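SH2 domain-containing protein 3C (Homo sapiens, PDB 3T6G) acts as an adapter in cell adhesion and migration, its C-terminal Cdc25-homology domain, the part in this chain, being closed and incapable of canonical nucleotide exchange. Local coordinates at residues D98-F103 with L212-E217; G119-R124 with L163-V168. The protein carries 2 engineered substitutions. All blocks are in the same frame, centred on the assembly; numbering follows the deposited sequence.

Interaction 1: D98-F103 with L212-E217; sequences DLLERF and LITLLE
The carboxylate of Glu217 is held in two salt bridges by arginines of helix 93-115, OE1 by Arg93 and OE2 by Arg96, while its aliphatic part faces Leu100 farther along the same helix. CG of Glu217 approaches CD1 of Leu100 to 4.4 Å, a loose contact. One glutamate thus offers charge at its end and hydrocarbon along its stem, a useful illustration of how a long acidic side chain can serve a polar and an apolar neighbour at once.

No hydrogen bond links the two segments themselves; between them the contact is apolar. Leu100 and Ile213 carry most of it, Ile213 through its terminal methyl CD1. Its CG1 stands between the backbone N and the carbonyl carbon (chi1 60°), and with CD1 extended beyond it (chi2 178°) the branch reaches straight out to helix 93-115. There CD1 meets Leu100 at CD2, 4.0 Å away, and at CG, and lies 4.1 Å from CB of Leu99. The side chains of Leu100 and Ile213 run past each other in opposite directions, so that they overlap alongside. At the exposed margin OG1 of Thr214 comes within 4.1 Å of CD2 of Leu100, but its hydrogen bond goes to the carbonyl O of Leu210, one turn back in its own helix.

The apolar patch continues inward. Leu99 also rests on Val64 of helix 50-64 and Phe146 of helix 145-155, and both Leu99 and Leu212 touch Leu87. Beyond the contact, Leu216 packs against an apolar side chain of another protein's chain. Leucine and isoleucine branches sliding alongside one another exemplify the helix-to-helix packing of the all-helical Cdc25-homology domain.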
ATOM      1  N   ASP A  98       7.640  -4.134   2.489  1.00 58.23           N
ATOM      2  CA  ASP A  98       8.421  -2.999   2.990  1.00 55.34           C
ATOM      3  C   ASP A  98       7.568  -1.746   3.149  1.00 59.53           C
ATOM      4  O   ASP A  98       7.681  -1.037   4.148  1.00 60.39           O
ATOM      5  CB  ASP A  98       9.595  -2.663   2.065  1.00 40.67           C
ATOM      6  CG  ASP A  98      10.707  -3.654   2.171  1.00 53.89           C
ATOM      7  OD1 ASP A  98      10.759  -4.366   3.205  1.00 58.98           O
ATOM      8  OD2 ASP A  98      11.527  -3.718   1.223  1.00 59.22           O
ATOM      9  N   LEU A  99       6.749  -1.455   2.146  1.00 50.69           N
ATOM     10  CA  LEU A  99       5.848  -0.327   2.247  1.00 53.57           C
ATOM     11  C   LEU A  99       4.857  -0.520   3.393  1.00 60.87           C
ATOM     12  O   LEU A  99       4.380   0.452   3.945  1.00 60.17           O
ATOM     13  CB  LEU A  99       5.094  -0.075   0.945  1.00 48.72           C
ATOM     14  CG  LEU A  99       5.850   0.520  -0.235  1.00 53.66           C
ATOM     15  CD1 LEU A  99       4.910   0.583  -1.452  1.00 53.02           C
ATOM     16  CD2 LEU A  99       6.363   1.905   0.107  1.00 53.75           C
ATOM     17  N   LEU A 100       4.533  -1.761   3.743  1.00 67.07           N
ATOM     18  CA  LEU A 100       3.599  -1.981   4.845  1.00 61.99           C
ATOM     19  C   LEU A 100       4.293  -1.741   6.196  1.00 66.43           C
ATOM     20  O   LEU A 100       3.683  -1.186   7.122  1.00 74.29           O
ATOM     21  CB  LEU A 100       2.940  -3.372   4.794  1.00 54.07           C
ATOM     22  CG  LEU A 100       1.817  -3.624   3.768  1.00 58.19           C
ATOM     23  CD1 LEU A 100       1.536  -5.121   3.605  1.00 57.71           C
ATOM     24  CD2 LEU A 100       0.534  -2.900   4.104  1.00 51.96           C
ATOM     25  N   GLU A 101       5.557  -2.149   6.318  1.00 59.27           N
ATOM     26  CA  GLU A 101       6.307  -1.859   7.538  1.00 64.00           C
ATOM     27  C   GLU A 101       6.429  -0.355   7.680  1.00 62.81           C
ATOM     28  O   GLU A 101       6.259   0.193   8.769  1.00 61.80           O
ATOM     29  CB  GLU A 101       7.706  -2.468   7.524  1.00 65.59           C
ATOM     30  CG  GLU A 101       8.525  -2.137   8.782  1.00 66.96           C
ATOM     31  CD  GLU A 101       8.151  -2.994   9.989  1.00 76.12           C
ATOM     32  OE1 GLU A 101       7.825  -4.180   9.784  1.00 85.37           O
ATOM     33  OE2 GLU A 101       8.184  -2.498  11.139  1.00 68.16           O
ATOM     34  N   ARG A 102       6.699   0.306   6.562  1.00 57.77           N
ATOM     35  CA  ARG A 102       6.934   1.736   6.599  1.00 64.52           C
ATOM     36  C   ARG A 102       5.696   2.434   7.127  1.00 65.96           C
ATOM     37  O   ARG A 102       5.765   3.201   8.093  1.00 64.89           O
ATOM     38  CB  ARG A 102       7.308   2.300   5.222  1.00 60.02           C
ATOM     39  CG  ARG A 102       7.896   3.723   5.309  1.00 55.55           C
ATOM     40  CD  ARG A 102       8.317   4.302   3.959  1.00 55.17           C
ATOM     41  NE  ARG A 102       8.399   5.757   4.006  1.00 55.66           N
ATOM     42  CZ  ARG A 102       9.285   6.437   4.739  1.00 56.96           C
ATOM     43  NH1 ARG A 102      10.184   5.806   5.496  1.00 49.57           N
ATOM     44  NH2 ARG A 102       9.282   7.756   4.716  1.00 58.54           N
ATOM     45  N   PHE A 103       4.579   2.166   6.461  1.00 61.73           N
ATOM     46  CA  PHE A 103       3.273   2.707   6.809  1.00 60.24           C
ATOM     47  C   PHE A 103       2.933   2.549   8.305  1.00 68.45           C
ATOM     48  O   PHE A 103       2.806   3.551   9.033  1.00 62.26           O
ATOM     49  CB  PHE A 103       2.215   2.027   5.950  1.00 53.67           C
ATOM     50  CG  PHE A 103       0.853   2.658   6.028  1.00 58.49           C
ATOM     51  CD1 PHE A 103       0.502   3.695   5.172  1.00 52.67           C
ATOM     52  CD2 PHE A 103      -0.091   2.190   6.927  1.00 53.71           C
ATOM     53  CE1 PHE A 103      -0.757   4.261   5.222  1.00 55.25           C
ATOM     54  CE2 PHE A 103      -1.363   2.756   6.977  1.00 47.76           C
ATOM     55  CZ  PHE A 103      -1.695   3.788   6.122  1.00 51.20           C
ATOM     56  N   LEU A 212      -4.800  -1.848  -2.325  1.00 62.18           N
ATOM     57  CA  LEU A 212      -4.144  -2.835  -3.190  1.00 59.29           C
ATOM     58  C   LEU A 212      -3.094  -3.722  -2.491  1.00 63.86           C
ATOM     59  O   LEU A 212      -3.197  -4.940  -2.499  1.00 66.82           O
ATOM     60  CB  LEU A 212      -3.476  -2.139  -4.362  1.00 57.54           C
ATOM     61  CG  LEU A 212      -2.566  -3.043  -5.198  1.00 70.29           C
ATOM     62  CD1 LEU A 212      -3.406  -4.094  -5.958  1.00 75.56           C
ATOM     63  CD2 LEU A 212      -1.741  -2.220  -6.173  1.00 60.32           C
ATOM     64  N   ILE A 213      -2.067  -3.135  -1.897  1.00 58.54           N
ATOM     65  CA  ILE A 213      -1.013  -3.978  -1.361  1.00 55.96           C
ATOM     66  C   ILE A 213      -1.486  -4.828  -0.198  1.00 65.26           C
ATOM     67  O   ILE A 213      -0.885  -5.847   0.130  1.00 77.70           O
ATOM     68  CB  ILE A 213       0.259  -3.201  -0.986  1.00 56.61           C
ATOM     69  CG1 ILE A 213      -0.024  -2.132   0.075  1.00 60.55           C
ATOM     70  CG2 ILE A 213       0.896  -2.583  -2.227  1.00 49.46           C
ATOM     71  CD1 ILE A 213       1.241  -1.392   0.488  1.00 51.55           C
ATOM     72  N   THR A 214      -2.575  -4.422   0.424  1.00 69.69           N
ATOM     73  CA  THR A 214      -3.111  -5.213   1.518  1.00 79.25           C
ATOM     74  C   THR A 214      -3.888  -6.429   0.981  1.00 83.18           C
ATOM     75  O   THR A 214      -3.729  -7.549   1.469  1.00 84.87           O
ATOM     76  CB  THR A 214      -3.963  -4.347   2.427  1.00 83.22           C
ATOM     77  OG1 THR A 214      -3.273  -3.111   2.644  1.00 77.58           O
ATOM     78  CG2 THR A 214      -4.169  -5.031   3.764  1.00 88.25           C
ATOM     79  N   LEU A 215      -4.715  -6.195  -0.035  1.00 76.31           N
ATOM     80  CA  LEU A 215      -5.328  -7.267  -0.790  1.00 74.27           C
ATOM     81  C   LEU A 215      -4.268  -8.306  -1.191  1.00 85.68           C
ATOM     82  O   LEU A 215      -4.256  -9.424  -0.671  1.00 92.38           O
ATOM     83  CB  LEU A 215      -5.999  -6.691  -2.036  1.00 73.54           C
ATOM     84  CG  LEU A 215      -7.516  -6.509  -2.024  1.00 76.59           C
ATOM     85  CD1 LEU A 215      -8.027  -6.523  -0.627  1.00 69.44           C
ATOM     86  CD2 LEU A 215      -7.932  -5.235  -2.735  1.00 75.22           C
ATOM     87  N   LEU A 216      -3.364  -7.931  -2.094  1.00 80.65           N
ATOM     88  CA  LEU A 216      -2.414  -8.890  -2.652  1.00 68.70           C
ATOM     89  C   LEU A 216      -1.583  -9.616  -1.606  1.00 77.42           C
ATOM     90  O   LEU A 216      -0.867 -10.557  -1.930  1.00 88.09           O
ATOM     91  CB  LEU A 216      -1.472  -8.235  -3.649  1.00 58.69           C
ATOM     92  CG  LEU A 216      -1.982  -7.161  -4.611  1.00 63.94           C
ATOM     93  CD1 LEU A 216      -0.948  -6.907  -5.716  1.00 58.56           C
ATOM     94  CD2 LEU A 216      -3.305  -7.550  -5.197  1.00 63.30           C
ATOM     95  N   GLU A 217      -1.659  -9.181  -0.358  1.00 75.01           N
ATOM     96  CA  GLU A 217      -0.961  -9.892   0.699  1.00 80.38           C
ATOM     97  C   GLU A 217      -1.943 -10.637   1.596  1.00 90.25           C
ATOM     98  O   GLU A 217      -2.497 -10.080   2.552  1.00 94.14           O
ATOM     99  CB  GLU A 217      -0.074  -8.942   1.502  1.00 76.13           C
ATOM    100  CG  GLU A 217       1.063  -8.375   0.676  1.00 78.30           C
ATOM    101  CD  GLU A 217       1.971  -9.459   0.128  1.00 78.34           C
ATOM    102  OE1 GLU A 217       2.275 -10.396   0.900  1.00 79.14           O
ATOM    103  OE2 GLU A 217       2.376  -9.381  -1.059  1.00 74.84           O
TER

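Interaction 2: G119-R124 with L163-V168; sequences GSAEER and LEQTWV
Two bends, at chi2 and at chi3 (-53°), fold the Arg124 side chain back across the first turn of its helix and bring NE to Thr166, whose OG1 stands beside its own backbone N. NE donates to OG1 over 2.9 Å in a moderately bent bond of 153°, with the hydroxyl at the guanidinium edge, close to its plane. The two side chains cross at about a right angle. CG2 of the same threonine packs 3.9 Å from CB of Arg124, and CA of Ala121 and O of Ser120 lie against the rim of one guanidinium face.

Glu315 completes the group: its OE2 pairs with NH2 of Arg124 and OG1 of Thr166, while OE1 binds the backbone N of Gln165. With a leucine in place of Arg124, Thr166 OG1 would probably lose its NE donor and the Glu315 carboxylate its ionic mate.

Nearer solvent, CB of Ala121 sits 3.7 Å from CB of Gln165, and a water donates to OE1 of Gln165 and accepts, weakly, from N of Ala121. Two helix starts, one behind Ser120 as N-cap and the other behind Leu163 at the N-cap position, pack first turn against first turn in the all-helical Ras-GEF fold.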
ATOM      1  N   GLY A 119       3.344  17.615  28.576  1.00 82.02           N
ATOM      2  CA  GLY A 119       3.247  18.892  29.252  1.00 82.04           C
ATOM      3  C   GLY A 119       1.848  19.107  29.780  1.00 85.01           C
ATOM      4  O   GLY A 119       1.644  19.398  30.964  1.00 83.15           O
ATOM      5  N   SER A 120       0.874  18.944  28.892  1.00 79.85           N
ATOM      6  CA  SER A 120      -0.516  19.160  29.250  1.00 75.09           C
ATOM      7  C   SER A 120      -1.382  18.885  28.040  1.00 70.31           C
ATOM      8  O   SER A 120      -0.894  18.875  26.916  1.00 79.66           O
ATOM      9  CB  SER A 120      -0.729  20.600  29.727  1.00 69.94           C
ATOM     10  OG  SER A 120      -0.515  21.531  28.679  1.00 69.15           O
ATOM     11  N   ALA A 121      -2.665  18.658  28.268  1.00 62.74           N
ATOM     12  CA  ALA A 121      -3.586  18.422  27.175  1.00 64.12           C
ATOM     13  C   ALA A 121      -3.501  19.599  26.221  1.00 66.40           C
ATOM     14  O   ALA A 121      -3.708  19.459  25.019  1.00 76.41           O
ATOM     15  CB  ALA A 121      -5.004  18.244  27.701  1.00 67.17           C
ATOM     16  N   GLU A 122      -3.178  20.766  26.757  1.00 71.27           N
ATOM     17  CA  GLU A 122      -3.125  21.983  25.943  1.00 73.93           C
ATOM     18  C   GLU A 122      -1.948  22.032  24.941  1.00 71.60           C
ATOM     19  O   GLU A 122      -2.130  22.429  23.790  1.00 63.99           O
ATOM     20  CB  GLU A 122      -3.102  23.192  26.856  1.00 68.47           C
ATOM     21  CG  GLU A 122      -3.554  24.472  26.210  1.00 79.03           C
ATOM     22  CD  GLU A 122      -3.677  25.595  27.231  1.00 85.04           C
ATOM     23  OE1 GLU A 122      -2.659  26.301  27.430  1.00 80.70           O
ATOM     24  OE2 GLU A 122      -4.776  25.740  27.837  1.00 80.54           O
ATOM     25  N   GLU A 123      -0.750  21.644  25.380  1.00 68.27           N
ATOM     26  CA  GLU A 123       0.377  21.471  24.451  1.00 76.50           C
ATOM     27  C   GLU A 123       0.120  20.351  23.459  1.00 70.94           C
ATOM     28  O   GLU A 123       0.352  20.510  22.251  1.00 71.99           O
ATOM     29  CB  GLU A 123       1.665  21.125  25.196  1.00 87.07           C
ATOM     30  CG  GLU A 123       2.311  22.275  25.924  1.00 96.25           C
ATOM     31  CD  GLU A 123       3.499  21.814  26.737  1.00100.60           C
ATOM     32  OE1 GLU A 123       4.332  21.040  26.186  1.00 88.54           O
ATOM     33  OE2 GLU A 123       3.577  22.210  27.931  1.00101.06           O
ATOM     34  N   ARG A 124      -0.320  19.207  23.988  1.00 58.97           N
ATOM     35  CA  ARG A 124      -0.695  18.070  23.166  1.00 56.74           C
ATOM     36  C   ARG A 124      -1.694  18.439  22.070  1.00 64.25           C
ATOM     37  O   ARG A 124      -1.519  18.034  20.920  1.00 75.18           O
ATOM     38  CB  ARG A 124      -1.275  16.977  24.029  1.00 68.11           C
ATOM     39  CG  ARG A 124      -0.286  15.931  24.426  1.00 70.28           C
ATOM     40  CD  ARG A 124      -1.005  14.608  24.498  1.00 64.97           C
ATOM     41  NE  ARG A 124      -2.176  14.726  25.344  1.00 61.74           N
ATOM     42  CZ  ARG A 124      -2.108  14.937  26.655  1.00 67.73           C
ATOM     43  NH1 ARG A 124      -0.922  15.045  27.240  1.00 60.81           N
ATOM     44  NH2 ARG A 124      -3.222  15.025  27.377  1.00 75.59           N
ATOM     45  N   LEU A 163      -7.949  10.441  23.711  1.00 71.54           N
ATOM     46  CA  LEU A 163      -7.418  11.513  24.546  1.00 67.50           C
ATOM     47  C   LEU A 163      -8.432  12.659  24.566  1.00 71.96           C
ATOM     48  O   LEU A 163      -8.290  13.666  23.855  1.00 65.72           O
ATOM     49  CB  LEU A 163      -6.066  11.962  24.033  1.00 58.34           C
ATOM     50  CG  LEU A 163      -5.007  10.863  23.952  1.00 57.52           C
ATOM     51  CD1 LEU A 163      -3.796  11.385  23.193  1.00 62.37           C
ATOM     52  CD2 LEU A 163      -4.595  10.338  25.324  1.00 49.48           C
ATOM     53  N   GLU A 164      -9.478  12.474  25.372  1.00 66.52           N
ATOM     54  CA  GLU A 164     -10.640  13.331  25.300  1.00 63.12           C
ATOM     55  C   GLU A 164     -10.291  14.766  25.643  1.00 74.79           C
ATOM     56  O   GLU A 164     -10.736  15.699  24.968  1.00 80.85           O
ATOM     57  CB  GLU A 164     -11.727  12.826  26.231  1.00 72.27           C
ATOM     58  CG  GLU A 164     -13.084  13.443  25.936  1.00 77.04           C
ATOM     59  CD  GLU A 164     -14.100  13.073  26.967  1.00 85.21           C
ATOM     60  OE1 GLU A 164     -15.229  13.607  26.911  1.00 93.32           O
ATOM     61  OE2 GLU A 164     -13.759  12.251  27.845  1.00 90.47           O
ATOM     62  N   GLN A 165      -9.503  14.940  26.702  1.00 75.17           N
ATOM     63  CA  GLN A 165      -9.035  16.263  27.083  1.00 75.91           C
ATOM     64  C   GLN A 165      -8.364  16.927  25.894  1.00 74.09           C
ATOM     65  O   GLN A 165      -8.635  18.095  25.612  1.00 72.11           O
ATOM     66  CB  GLN A 165      -8.058  16.203  28.263  1.00 80.30           C
ATOM     67  CG  GLN A 165      -8.701  15.906  29.625  1.00 82.90           C
ATOM     68  CD  GLN A 165      -7.726  16.103  30.782  1.00 80.39           C
ATOM     69  OE1 GLN A 165      -7.100  17.157  30.909  1.00 90.06           O
ATOM     70  NE2 GLN A 165      -7.579  15.081  31.615  1.00 69.44           N
ATOM     71  N   THR A 166      -7.501  16.177  25.195  1.00 63.93           N
ATOM     72  CA  THR A 166      -6.774  16.712  24.038  1.00 58.60           C
ATOM     73  C   THR A 166      -7.719  17.103  22.892  1.00 61.64           C
ATOM     74  O   THR A 166      -7.608  18.195  22.336  1.00 62.22           O
ATOM     75  CB  THR A 166      -5.698  15.722  23.519  1.00 67.53           C
ATOM     76  OG1 THR A 166      -4.908  15.237  24.616  1.00 67.73           O
ATOM     77  CG2 THR A 166      -4.792  16.395  22.503  1.00 59.15           C
ATOM     78  N   TRP A 167      -8.658  16.220  22.548  1.00 63.78           N
ATOM     79  CA  TRP A 167      -9.629  16.521  21.484  1.00 68.46           C
ATOM     80  C   TRP A 167     -10.590  17.676  21.803  1.00 73.96           C
ATOM     81  O   TRP A 167     -10.846  18.529  20.944  1.00 73.44           O
ATOM     82  CB  TRP A 167     -10.407  15.266  21.061  1.00 58.81           C
ATOM     83  CG  TRP A 167      -9.524  14.328  20.398  1.00 58.55           C
ATOM     84  CD1 TRP A 167      -8.845  13.297  20.973  1.00 60.28           C
ATOM     85  CD2 TRP A 167      -9.140  14.354  19.020  1.00 58.46           C
ATOM     86  NE1 TRP A 167      -8.071  12.666  20.029  1.00 61.45           N
ATOM     87  CE2 TRP A 167      -8.233  13.298  18.817  1.00 54.56           C
ATOM     88  CE3 TRP A 167      -9.479  15.169  17.929  1.00 61.50           C
ATOM     89  CZ2 TRP A 167      -7.657  13.025  17.571  1.00 53.78           C
ATOM     90  CZ3 TRP A 167      -8.915  14.900  16.693  1.00 63.29           C
ATOM     91  CH2 TRP A 167      -8.012  13.834  16.520  1.00 54.40           C
ATOM     92  N   VAL A 168     -11.128  17.698  23.020  1.00 72.46           N
ATOM     93  CA  VAL A 168     -11.976  18.812  23.436  1.00 73.74           C
ATOM     94  C   VAL A 168     -11.208  20.126  23.280  1.00 73.50           C
ATOM     95  O   VAL A 168     -11.689  21.077  22.661  1.00 70.36           O
ATOM     96  CB  VAL A 168     -12.430  18.679  24.898  1.00 76.57           C
ATOM     97  CG1 VAL A 168     -12.897  20.027  25.417  1.00 84.95           C
ATOM     98  CG2 VAL A 168     -13.527  17.623  25.042  1.00 74.81           C
TER
HETATM   99  O   HOH W   1      -4.222  18.717  31.224  1.00101.10           O

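How the interactions relate
After four earlier helices the chain forms helix 93-115, which supplies one side of interaction 1; helix 121-140 is the next helix in the chain, and its start supplies one side of interaction 2. After 38 mostly helical residues, segment 163-168 returns to that start and closes the shorter loop. Only later does 212-217 come back to 98-103, closing a span of 108 residues that encloses the whole of interaction 2; the two closures nest and do not cross. Their centres lie 32 Å apart, on opposite sides of the chain's centre. Interaction 1 joins helix 210-215 to helix 93-115, while interaction 2 joins the starts of helices 121-140 and 164-173, where Glu315, close to the last modelled residue, also bonds.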